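Local coordinates for outer surface protein (Borrelia burgdorferi, PDB 5IZT) that is an outer surface protein of unknown molecular function, mainly helical and belonging to the family of the Borrelia complement regulator-acquiring protein BbCRASP-1, at residues F211-L220 with I263-Y274; N247-L255 with M287-E298. All blocks are in the same frame, centred on the assembly; numbering follows the deposited sequence.

Interactions 1 and 2 lie side by side, their centres about 15 Å apart, and touch through a largely aromatic seam. Interaction 1 lays the loop 211-220 along helix 260-274, about 17 Å from the centre of the chain to the centre of the contact; interaction 2 crosses helix 243-255 over helix 280-316, its centre about 4 Å from that of the chain. Their segments alternate along the chain, which ties the loop and three successive helices together. Where the two contacts meet, Phe266 CD1 lies 3.5 Å from Phe252 CZ, and Phe218 CD2 is 3.5 Å from Arg249 CD. Phe211 CD2 also lies 3.5 Å from Tyr253 OH.

Interaction 1 (F211-L220 with I263-Y274); sequences FKMKDSAFEL and IEQFGSIMETLY. Unlike the reference sequence in segment 263-274: Thr272 (reference Ala).
Gly267 leaves a hollow in the flank of helix 260-274 that the loop fills with its backbone: Phe211 O sits 3.2 Å from Gly267 CA in a CA-H...O contact, and Met213 CG rests 3.6 Å from the same CA. The bare CA of glycine lets the carbonyl come this close. Beside the hollow, the CG2 branch of Ile263 lies over one face of the Phe211 ring, 3.9 Å from its centroid, while Glu264 OE2, in the conformer described, meets the ring edge in plane. Bent at chi2 (74°), this Glu264 brings OE1 to Lys212 NZ at 3.0 Å in a salt bridge through its syn lone pair; Asp209 OD2 is the lysine's main salt-bridge partner. Farther along, the small Ser216 lets the loop come close to Tyr274: Ser216 CA lies 3.9 Å from the centroid of the Tyr274 ring, over one face. Ser216 OG turns back to bond Lys212 O, and a water bridges that carbonyl to Glu271 OE2. Ala217 CB, another small bump, packs on Met270 CG, and Leu220 borders the edge of the Tyr274 ring. Deeper in, Met213 reaches Phe252 of helix 243-255, Ala217 touches Ile283 of helix 280-316, and helix 366-395 packs on Ile269 and Leu273.

Interaction 2 (N247-L255 with M287-E298); sequences NERNKFYAL and MISGLGTQISFE
Met287 lies across Phe252, nearly perpendicular to it, the thioether laid on the aromatic ring in a Met-aromatic contact. In the conformer described, the methyl CE stands over the ring centre, 3.8 Å from the centroid and 8° off the normal, whereas SD approaches obliquely and lies 3.4 Å from Phe252 CD1. Bends at chi2 and chi3 fold this methionine so that its methyl comes down on the ring, a fit that owes much to its flexible, unbranched chain.

Next along helix 280-316, Leu291 turns CD2 to the helix 243-255 backbone, 3.5 Å from Glu248 O, and Phe252 CB packs on the same methyl. Gly290 lets Leu255 settle close, with CD2 3.3 Å from Gly290 O. Leu255 and Gln294 run antiparallel alongside one another, and Gln294 CG touches Lys251 O.

Lys251 is a knob in the hole formed by Leu291, Gln294, Ile295 and Glu298: its aliphatic part packs on Ile295, and NZ reaches Glu298 OE1 at 3.0 Å in a salt bridge, on the syn side. The other oxygen, OE2, takes the Gln294 NE2 hydrogen bond at 3.0 Å on its anti lone pair, nearly straight at 168° and in the amide plane. The carboxylate is thus gripped at both oxygens, and Arg343 bonds Gln294 OE1, fixing which way the amide faces.

The axes of 247-255 and 287-298 pass within 8.7 Å, nearly at right angles (88°). Trp346 of helix 322-359 packs against Phe252, Leu255 and Thr293, while helix 366-395 touches Ser289, Thr293 and Ser296.

Interaction 1 (F211-L220 with I263-Y274)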
loop_
_atom_site.group_PDB
_atom_site.type_symbol
_atom_site.label_atom_id
_atom_site.label_comp_id
_atom_site.label_asym_id
_atom_site.label_seq_id
_atom_site.Cartn_x
_atom_site.Cartn_y
_atom_site.Cartn_z
ATOM N N PHE A 211 -6.261 0.779 -16.806
ATOM C CA PHE A 211 -4.991 1.504 -16.933
ATOM C C PHE A 211 -3.891 0.616 -17.521
ATOM O O PHE A 211 -2.762 0.584 -17.027
ATOM C CB PHE A 211 -4.565 2.096 -15.583
ATOM C CG PHE A 211 -5.635 2.943 -14.938
ATOM C CD1 PHE A 211 -5.874 4.237 -15.379
ATOM C CD2 PHE A 211 -6.422 2.430 -13.909
ATOM C CE1 PHE A 211 -6.881 5.019 -14.802
ATOM C CE2 PHE A 211 -7.425 3.197 -13.328
ATOM C CZ PHE A 211 -7.656 4.497 -13.774
ATOM N N LYS A 212 -4.240 -0.099 -18.594
ATOM C CA LYS A 212 -3.389 -1.015 -19.356
ATOM C C LYS A 212 -2.995 -2.243 -18.547
ATOM O O LYS A 212 -2.127 -3.018 -18.984
ATOM C CB LYS A 212 -2.118 -0.333 -19.893
ATOM C CG LYS A 212 -2.388 0.997 -20.625
ATOM C CD LYS A 212 -2.891 0.802 -22.033
ATOM C CE LYS A 212 -3.249 2.151 -22.678
ATOM N NZ LYS A 212 -4.415 2.821 -22.010
ATOM N N MET A 213 -3.600 -2.451 -17.377
ATOM C CA MET A 213 -3.289 -3.623 -16.574
ATOM C C MET A 213 -4.356 -4.713 -16.647
ATOM O O MET A 213 -4.107 -5.830 -16.161
ATOM C CB MET A 213 -3.044 -3.198 -15.122
ATOM C CG MET A 213 -1.713 -2.411 -15.019
ATOM S SD MET A 213 -1.301 -1.856 -13.359
ATOM C CE MET A 213 -2.502 -0.506 -13.215
ATOM N N LYS A 214 -5.509 -4.449 -17.279
ATOM C CA LYS A 214 -6.491 -5.520 -17.485
ATOM C C LYS A 214 -5.871 -6.684 -18.239
ATOM O O LYS A 214 -6.105 -7.851 -17.906
ATOM C CB LYS A 214 -7.706 -5.016 -18.266
ATOM C CG LYS A 214 -8.770 -6.122 -18.508
ATOM C CD LYS A 214 -10.031 -5.573 -19.179
ATOM C CE LYS A 214 -9.860 -5.368 -20.692
ATOM N NZ LYS A 214 -9.742 -6.652 -21.459
ATOM N N ASP A 215 -5.071 -6.381 -19.260
ATOM C CA ASP A 215 -4.415 -7.393 -20.073
ATOM C C ASP A 215 -2.939 -7.541 -19.739
ATOM O O ASP A 215 -2.187 -8.079 -20.558
ATOM C CB ASP A 215 -4.584 -7.089 -21.565
ATOM C CG ASP A 215 -6.031 -7.103 -22.007
ATOM O OD1 ASP A 215 -6.838 -7.819 -21.386
ATOM O OD2 ASP A 215 -6.353 -6.432 -23.008
ATOM N N SER A 216 -2.506 -7.071 -18.561
ATOM C CA SER A 216 -1.129 -7.298 -18.136
ATOM C C SER A 216 -1.067 -7.620 -16.646
ATOM O O SER A 216 -1.313 -8.768 -16.272
ATOM C CB SER A 216 -0.212 -6.111 -18.507
ATOM O OG SER A 216 -0.471 -4.920 -17.792
ATOM N N ALA A 217 -0.750 -6.642 -15.786
ATOM C CA ALA A 217 -0.452 -6.957 -14.388
ATOM C C ALA A 217 -1.629 -7.628 -13.677
ATOM O O ALA A 217 -1.443 -8.569 -12.898
ATOM C CB ALA A 217 -0.028 -5.692 -13.641
ATOM N N PHE A 218 -2.842 -7.117 -13.870
ATOM C CA PHE A 218 -3.974 -7.708 -13.168
ATOM C C PHE A 218 -4.359 -9.056 -13.752
ATOM O O PHE A 218 -4.976 -9.869 -13.067
ATOM C CB PHE A 218 -5.170 -6.754 -13.205
ATOM C CG PHE A 218 -4.943 -5.468 -12.448
ATOM C CD1 PHE A 218 -4.166 -5.462 -11.291
ATOM C CD2 PHE A 218 -5.512 -4.272 -12.880
ATOM C CE1 PHE A 218 -3.964 -4.272 -10.571
ATOM C CE2 PHE A 218 -5.320 -3.083 -12.173
ATOM C CZ PHE A 218 -4.546 -3.086 -11.004
ATOM N N GLU A 219 -4.036 -9.311 -15.015
ATOM C CA GLU A 219 -4.325 -10.628 -15.571
ATOM C C GLU A 219 -3.485 -11.717 -14.912
ATOM O O GLU A 219 -3.902 -12.886 -14.874
ATOM C CB GLU A 219 -4.097 -10.622 -17.085
ATOM C CG GLU A 219 -4.694 -11.832 -17.795
ATOM C CD GLU A 219 -4.776 -11.637 -19.294
ATOM O OE1 GLU A 219 -3.874 -10.981 -19.845
ATOM O OE2 GLU A 219 -5.742 -12.130 -19.916
ATOM N N LEU A 220 -2.319 -11.361 -14.384
ATOM C CA LEU A 220 -1.356 -12.330 -13.878
ATOM C C LEU A 220 -1.630 -12.769 -12.446
ATOM O O LEU A 220 -0.889 -13.606 -11.919
ATOM C CB LEU A 220 0.064 -11.749 -13.967
ATOM C CG LEU A 220 0.542 -11.567 -15.408
ATOM C CD1 LEU A 220 1.853 -10.786 -15.384
ATOM C CD2 LEU A 220 0.722 -12.936 -16.034
ATOM N N ILE A 263 -0.969 6.278 -12.070
ATOM C CA ILE A 263 -1.475 4.925 -12.296
ATOM C C ILE A 263 -1.394 4.559 -13.778
ATOM O O ILE A 263 -1.011 3.429 -14.131
ATOM C CB ILE A 263 -2.906 4.791 -11.741
ATOM C CG1 ILE A 263 -2.917 5.018 -10.222
ATOM C CG2 ILE A 263 -3.526 3.411 -12.073
ATOM C CD1 ILE A 263 -4.337 5.262 -9.684
ATOM N N GLU A 264 -1.738 5.501 -14.662
ATOM C CA GLU A 264 -1.625 5.221 -16.092
ATOM C C GLU A 264 -0.174 4.996 -16.497
ATOM O O GLU A 264 0.111 4.113 -17.315
ATOM C CB GLU A 264 -2.240 6.357 -16.916
ATOM C CG GLU A 264 -2.195 6.138 -18.427
ATOM C CD GLU A 264 -3.194 5.092 -18.928
ATOM O OE1 GLU A 264 -2.961 4.504 -20.013
ATOM O OE2 GLU A 264 -4.211 4.864 -18.250
ATOM N N GLN A 265 0.756 5.784 -15.946
ATOM C CA GLN A 265 2.168 5.609 -16.276
ATOM C C GLN A 265 2.664 4.245 -15.827
ATOM O O GLN A 265 3.349 3.534 -16.576
ATOM C CB GLN A 265 2.995 6.717 -15.623
ATOM C CG GLN A 265 2.793 8.086 -16.255
ATOM C CD GLN A 265 3.153 8.085 -17.737
ATOM O OE1 GLN A 265 4.136 7.476 -18.150
ATOM N NE2 GLN A 265 2.341 8.756 -18.543
ATOM N N PHE A 266 2.330 3.872 -14.593
ATOM C CA PHE A 266 2.743 2.587 -14.037
ATOM C C PHE A 266 2.160 1.437 -14.845
ATOM O O PHE A 266 2.862 0.466 -15.167
ATOM C CB PHE A 266 2.302 2.499 -12.557
ATOM C CG PHE A 266 2.845 1.284 -11.832
ATOM C CD1 PHE A 266 2.198 0.064 -11.924
ATOM C CD2 PHE A 266 3.981 1.384 -11.053
ATOM C CE1 PHE A 266 2.705 -1.063 -11.276
ATOM C CE2 PHE A 266 4.494 0.272 -10.392
ATOM C CZ PHE A 266 3.848 -0.951 -10.497
ATOM N N GLY A 267 0.872 1.516 -15.174
ATOM C CA GLY A 267 0.264 0.473 -15.994
ATOM C C GLY A 267 0.917 0.336 -17.361
ATOM O O GLY A 267 1.101 -0.779 -17.868
ATOM N N SER A 268 1.293 1.460 -17.969
ATOM C CA SER A 268 1.961 1.403 -19.269
ATOM C C SER A 268 3.304 0.699 -19.174
ATOM O O SER A 268 3.713 0.011 -20.114
ATOM C CB SER A 268 2.149 2.804 -19.846
ATOM O OG SER A 268 0.904 3.379 -20.193
ATOM N N ILE A 269 4.006 0.861 -18.051
ATOM C CA ILE A 269 5.267 0.150 -17.873
ATOM C C ILE A 269 5.014 -1.342 -17.692
ATOM O O ILE A 269 5.726 -2.173 -18.272
ATOM C CB ILE A 269 6.051 0.747 -16.691
ATOM C CG1 ILE A 269 6.433 2.200 -16.997
ATOM C CG2 ILE A 269 7.286 -0.091 -16.384
ATOM C CD1 ILE A 269 6.770 3.024 -15.735
ATOM N N MET A 270 3.979 -1.711 -16.922
ATOM C CA MET A 270 3.624 -3.127 -16.805
ATOM C C MET A 270 3.283 -3.711 -18.164
ATOM O O MET A 270 3.702 -4.831 -18.494
ATOM C CB MET A 270 2.450 -3.330 -15.847
ATOM C CG MET A 270 2.692 -2.887 -14.397
ATOM S SD MET A 270 4.178 -3.583 -13.639
ATOM C CE MET A 270 5.344 -2.233 -13.842
ATOM N N GLU A 271 2.529 -2.965 -18.970
ATOM C CA GLU A 271 2.172 -3.440 -20.300
ATOM C C GLU A 271 3.418 -3.704 -21.130
ATOM O O GLU A 271 3.527 -4.750 -21.772
ATOM C CB GLU A 271 1.283 -2.417 -21.018
ATOM C CG GLU A 271 0.927 -2.875 -22.448
ATOM C CD GLU A 271 -0.015 -1.904 -23.139
ATOM O OE1 GLU A 271 0.363 -0.727 -23.303
ATOM O OE2 GLU A 271 -1.144 -2.307 -23.470
ATOM N N THR A 272 4.390 -2.784 -21.089
ATOM C CA THR A 272 5.652 -2.997 -21.792
ATOM C C THR A 272 6.354 -4.256 -21.299
ATOM O O THR A 272 6.819 -5.080 -22.102
ATOM C CB THR A 272 6.563 -1.777 -21.626
ATOM O OG1 THR A 272 5.976 -0.650 -22.297
ATOM C CG2 THR A 272 7.948 -2.056 -22.220
ATOM N N LEU A 273 6.465 -4.411 -19.975
ATOM C CA LEU A 273 7.092 -5.613 -19.418
ATOM C C LEU A 273 6.378 -6.881 -19.860
ATOM O O LEU A 273 7.009 -7.925 -20.058
ATOM C CB LEU A 273 7.103 -5.544 -17.890
ATOM C CG LEU A 273 8.019 -4.511 -17.237
ATOM C CD1 LEU A 273 7.777 -4.538 -15.741
ATOM C CD2 LEU A 273 9.476 -4.840 -17.562
ATOM N N TYR A 274 5.051 -6.825 -19.973
ATOM C CA TYR A 274 4.264 -8.024 -20.246
ATOM C C TYR A 274 4.522 -8.596 -21.635
ATOM O O TYR A 274 4.252 -9.785 -21.859
ATOM C CB TYR A 274 2.788 -7.674 -20.059
ATOM C CG TYR A 274 1.813 -8.823 -20.169
ATOM C CD1 TYR A 274 1.491 -9.616 -19.067
ATOM C CD2 TYR A 274 1.224 -9.119 -21.399
ATOM C CE1 TYR A 274 0.572 -10.658 -19.183
ATOM C CE2 TYR A 274 0.329 -10.156 -21.534
ATOM C CZ TYR A 274 0.005 -10.929 -20.438
ATOM O OH TYR A 274 -0.899 -11.957 -20.631
HETATM O O HOH W 1 -2.161 -4.132 -21.716
#

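Interaction 2 (N247-L255 with M287-E298)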
loop_
_atom_site.group_PDB
_atom_site.type_symbol
_atom_site.label_atom_id
_atom_site.label_comp_id
_atom_site.label_asym_id
_atom_site.label_seq_id
_atom_site.Cartn_x
_atom_site.Cartn_y
_atom_site.Cartn_z
ATOM N N ASN A 247 -12.679 -4.319 -5.896
ATOM C CA ASN A 247 -12.235 -3.880 -4.573
ATOM C C ASN A 247 -10.719 -3.971 -4.439
ATOM O O ASN A 247 -10.073 -3.054 -3.908
ATOM C CB ASN A 247 -12.917 -4.730 -3.502
ATOM C CG ASN A 247 -12.610 -4.248 -2.094
ATOM O OD1 ASN A 247 -13.084 -3.194 -1.677
ATOM N ND2 ASN A 247 -11.810 -5.008 -1.364
ATOM N N GLU A 248 -10.124 -5.063 -4.926
ATOM C CA GLU A 248 -8.685 -5.236 -4.770
ATOM C C GLU A 248 -7.892 -4.346 -5.717
ATOM O O GLU A 248 -6.852 -3.802 -5.323
ATOM C CB GLU A 248 -8.282 -6.697 -4.981
ATOM C CG GLU A 248 -6.792 -6.895 -4.750
ATOM C CD GLU A 248 -6.440 -8.170 -4.031
ATOM O OE1 GLU A 248 -5.726 -8.998 -4.633
ATOM O OE2 GLU A 248 -6.875 -8.353 -2.880
ATOM N N ARG A 249 -8.336 -4.190 -6.973
ATOM C CA ARG A 249 -7.686 -3.206 -7.835
ATOM C C ARG A 249 -7.720 -1.823 -7.205
ATOM O O ARG A 249 -6.771 -1.045 -7.348
ATOM C CB ARG A 249 -8.353 -3.154 -9.217
ATOM C CG ARG A 249 -8.311 -4.476 -9.971
ATOM C CD ARG A 249 -8.688 -4.266 -11.428
ATOM N NE ARG A 249 -10.079 -3.866 -11.645
ATOM C CZ ARG A 249 -11.066 -4.721 -11.890
ATOM N NH1 ARG A 249 -10.821 -6.036 -11.901
ATOM N NH2 ARG A 249 -12.293 -4.268 -12.143
ATOM N N ASN A 250 -8.791 -1.508 -6.488
ATOM C CA ASN A 250 -8.849 -0.186 -5.882
ATOM C C ASN A 250 -7.856 -0.023 -4.741
ATOM O O ASN A 250 -7.500 1.119 -4.413
ATOM C CB ASN A 250 -10.273 0.115 -5.428
ATOM C CG ASN A 250 -11.110 0.700 -6.550
ATOM O OD1 ASN A 250 -11.359 0.045 -7.559
ATOM N ND2 ASN A 250 -11.527 1.946 -6.388
ATOM N N LYS A 251 -7.379 -1.122 -4.139
ATOM C CA LYS A 251 -6.296 -0.978 -3.164
ATOM C C LYS A 251 -5.017 -0.502 -3.842
ATOM O O LYS A 251 -4.253 0.272 -3.255
ATOM C CB LYS A 251 -6.049 -2.294 -2.432
ATOM C CG LYS A 251 -7.322 -2.860 -1.794
ATOM C CD LYS A 251 -7.282 -2.835 -0.318
ATOM C CE LYS A 251 -8.602 -3.359 0.259
ATOM N NZ LYS A 251 -9.453 -2.233 0.730
ATOM N N PHE A 252 -4.735 -0.989 -5.061
ATOM C CA PHE A 252 -3.575 -0.470 -5.784
ATOM C C PHE A 252 -3.770 0.998 -6.141
ATOM O O PHE A 252 -2.829 1.799 -6.046
ATOM C CB PHE A 252 -3.289 -1.272 -7.060
ATOM C CG PHE A 252 -2.073 -0.780 -7.784
ATOM C CD1 PHE A 252 -0.794 -1.040 -7.270
ATOM C CD2 PHE A 252 -2.194 -0.004 -8.933
ATOM C CE1 PHE A 252 0.343 -0.556 -7.912
ATOM C CE2 PHE A 252 -1.048 0.501 -9.589
ATOM C CZ PHE A 252 0.219 0.211 -9.079
ATOM N N TYR A 253 -4.972 1.371 -6.568
ATOM C CA TYR A 253 -5.233 2.787 -6.863
ATOM C C TYR A 253 -5.067 3.641 -5.616
ATOM O O TYR A 253 -4.564 4.774 -5.686
ATOM C CB TYR A 253 -6.637 2.960 -7.445
ATOM C CG TYR A 253 -6.899 2.104 -8.670
ATOM C CD1 TYR A 253 -5.858 1.736 -9.517
ATOM C CD2 TYR A 253 -8.186 1.633 -8.958
ATOM C CE1 TYR A 253 -6.086 0.922 -10.632
ATOM C CE2 TYR A 253 -8.422 0.812 -10.091
ATOM C CZ TYR A 253 -7.375 0.473 -10.914
ATOM O OH TYR A 253 -7.602 -0.325 -12.031
ATOM N N ALA A 254 -5.497 3.117 -4.462
ATOM C CA ALA A 254 -5.354 3.841 -3.203
ATOM C C ALA A 254 -3.890 3.998 -2.808
ATOM O O ALA A 254 -3.500 5.031 -2.251
ATOM C CB ALA A 254 -6.122 3.125 -2.098
ATOM N N LEU A 255 -3.075 2.973 -3.071
ATOM C CA LEU A 255 -1.644 3.053 -2.805
ATOM C C LEU A 255 -0.997 4.191 -3.589
ATOM O O LEU A 255 -0.070 4.854 -3.094
ATOM C CB LEU A 255 -0.988 1.717 -3.168
ATOM C CG LEU A 255 0.533 1.656 -3.124
ATOM C CD1 LEU A 255 1.061 1.910 -1.703
ATOM C CD2 LEU A 255 0.976 0.288 -3.666
ATOM N N MET A 287 3.511 -6.130 -8.403
ATOM C CA MET A 287 2.137 -5.821 -8.014
ATOM C C MET A 287 1.808 -6.405 -6.644
ATOM O O MET A 287 1.124 -5.759 -5.838
ATOM C CB MET A 287 1.148 -6.335 -9.065
ATOM C CG MET A 287 -0.309 -6.029 -8.691
ATOM S SD MET A 287 -0.654 -4.258 -8.458
ATOM C CE MET A 287 -0.440 -3.629 -10.132
ATOM N N ILE A 288 2.286 -7.619 -6.356
ATOM C CA ILE A 288 2.041 -8.201 -5.037
ATOM C C ILE A 288 2.659 -7.322 -3.950
ATOM O O ILE A 288 2.078 -7.151 -2.870
ATOM C CB ILE A 288 2.578 -9.647 -4.975
ATOM C CG1 ILE A 288 1.660 -10.600 -5.741
ATOM C CG2 ILE A 288 2.750 -10.113 -3.509
ATOM C CD1 ILE A 288 2.238 -12.004 -5.926
ATOM N N SER A 289 3.844 -6.759 -4.207
ATOM C CA SER A 289 4.476 -5.922 -3.189
ATOM C C SER A 289 3.653 -4.672 -2.930
ATOM O O SER A 289 3.595 -4.194 -1.794
ATOM C CB SER A 289 5.909 -5.539 -3.579
ATOM O OG SER A 289 5.948 -4.494 -4.555
ATOM N N GLY A 290 3.009 -4.131 -3.955
ATOM C CA GLY A 290 2.202 -2.940 -3.753
ATOM C C GLY A 290 0.880 -3.254 -3.080
ATOM O O GLY A 290 0.501 -2.616 -2.092
ATOM N N LEU A 291 0.171 -4.253 -3.601
ATOM C CA LEU A 291 -1.084 -4.666 -2.973
ATOM C C LEU A 291 -0.875 -5.030 -1.507
ATOM O O LEU A 291 -1.669 -4.649 -0.636
ATOM C CB LEU A 291 -1.661 -5.859 -3.725
ATOM C CG LEU A 291 -2.256 -5.566 -5.096
ATOM C CD1 LEU A 291 -2.676 -6.881 -5.732
ATOM C CD2 LEU A 291 -3.465 -4.632 -4.951
ATOM N N GLY A 292 0.157 -5.816 -1.219
ATOM C CA GLY A 292 0.395 -6.205 0.165
ATOM C C GLY A 292 0.720 -5.020 1.057
ATOM O O GLY A 292 0.345 -4.996 2.232
ATOM N N THR A 293 1.429 -4.027 0.517
ATOM C CA THR A 293 1.718 -2.824 1.283
ATOM C C THR A 293 0.430 -2.117 1.688
ATOM O O THR A 293 0.257 -1.728 2.852
ATOM C CB THR A 293 2.592 -1.880 0.464
ATOM O OG1 THR A 293 3.867 -2.470 0.264
ATOM C CG2 THR A 293 2.779 -0.527 1.174
ATOM N N GLN A 294 -0.469 -1.908 0.731
ATOM C CA GLN A 294 -1.690 -1.170 1.045
ATOM C C GLN A 294 -2.609 -1.991 1.942
ATOM O O GLN A 294 -3.255 -1.447 2.846
ATOM C CB GLN A 294 -2.412 -0.766 -0.244
ATOM C CG GLN A 294 -3.643 0.130 -0.013
ATOM C CD GLN A 294 -3.276 1.508 0.509
ATOM O OE1 GLN A 294 -2.139 1.951 0.362
ATOM N NE2 GLN A 294 -4.241 2.190 1.123
ATOM N N ILE A 295 -2.679 -3.307 1.715
ATOM C CA ILE A 295 -3.578 -4.128 2.512
ATOM C C ILE A 295 -3.131 -4.120 3.965
ATOM O O ILE A 295 -3.940 -3.914 4.880
ATOM C CB ILE A 295 -3.638 -5.556 1.949
ATOM C CG1 ILE A 295 -4.371 -5.542 0.591
ATOM C CG2 ILE A 295 -4.309 -6.480 2.965
ATOM C CD1 ILE A 295 -4.260 -6.852 -0.205
ATOM N N SER A 296 -1.836 -4.351 4.201
ATOM C CA SER A 296 -1.331 -4.339 5.577
ATOM C C SER A 296 -1.485 -2.969 6.210
ATOM O O SER A 296 -1.779 -2.868 7.406
ATOM C CB SER A 296 0.138 -4.754 5.625
ATOM O OG SER A 296 0.305 -6.140 5.353
ATOM N N PHE A 297 -1.213 -1.911 5.443
ATOM C CA PHE A 297 -1.377 -0.541 5.937
ATOM C C PHE A 297 -2.794 -0.311 6.456
ATOM O O PHE A 297 -2.987 0.186 7.574
ATOM C CB PHE A 297 -1.029 0.445 4.812
ATOM C CG PHE A 297 -1.263 1.883 5.149
ATOM C CD1 PHE A 297 -0.351 2.584 5.939
ATOM C CD2 PHE A 297 -2.367 2.547 4.666
ATOM C CE1 PHE A 297 -0.556 3.930 6.233
ATOM C CE2 PHE A 297 -2.585 3.903 4.963
ATOM C CZ PHE A 297 -1.683 4.584 5.756
ATOM N N GLU A 298 -3.806 -0.686 5.667
ATOM C CA GLU A 298 -5.187 -0.451 6.091
ATOM C C GLU A 298 -5.561 -1.299 7.304
ATOM O O GLU A 298 -6.306 -0.843 8.186
ATOM C CB GLU A 298 -6.145 -0.720 4.920
ATOM C CG GLU A 298 -6.025 0.312 3.798
ATOM C CD GLU A 298 -6.981 0.068 2.631
ATOM O OE1 GLU A 298 -7.943 -0.719 2.776
ATOM O OE2 GLU A 298 -6.751 0.667 1.557
#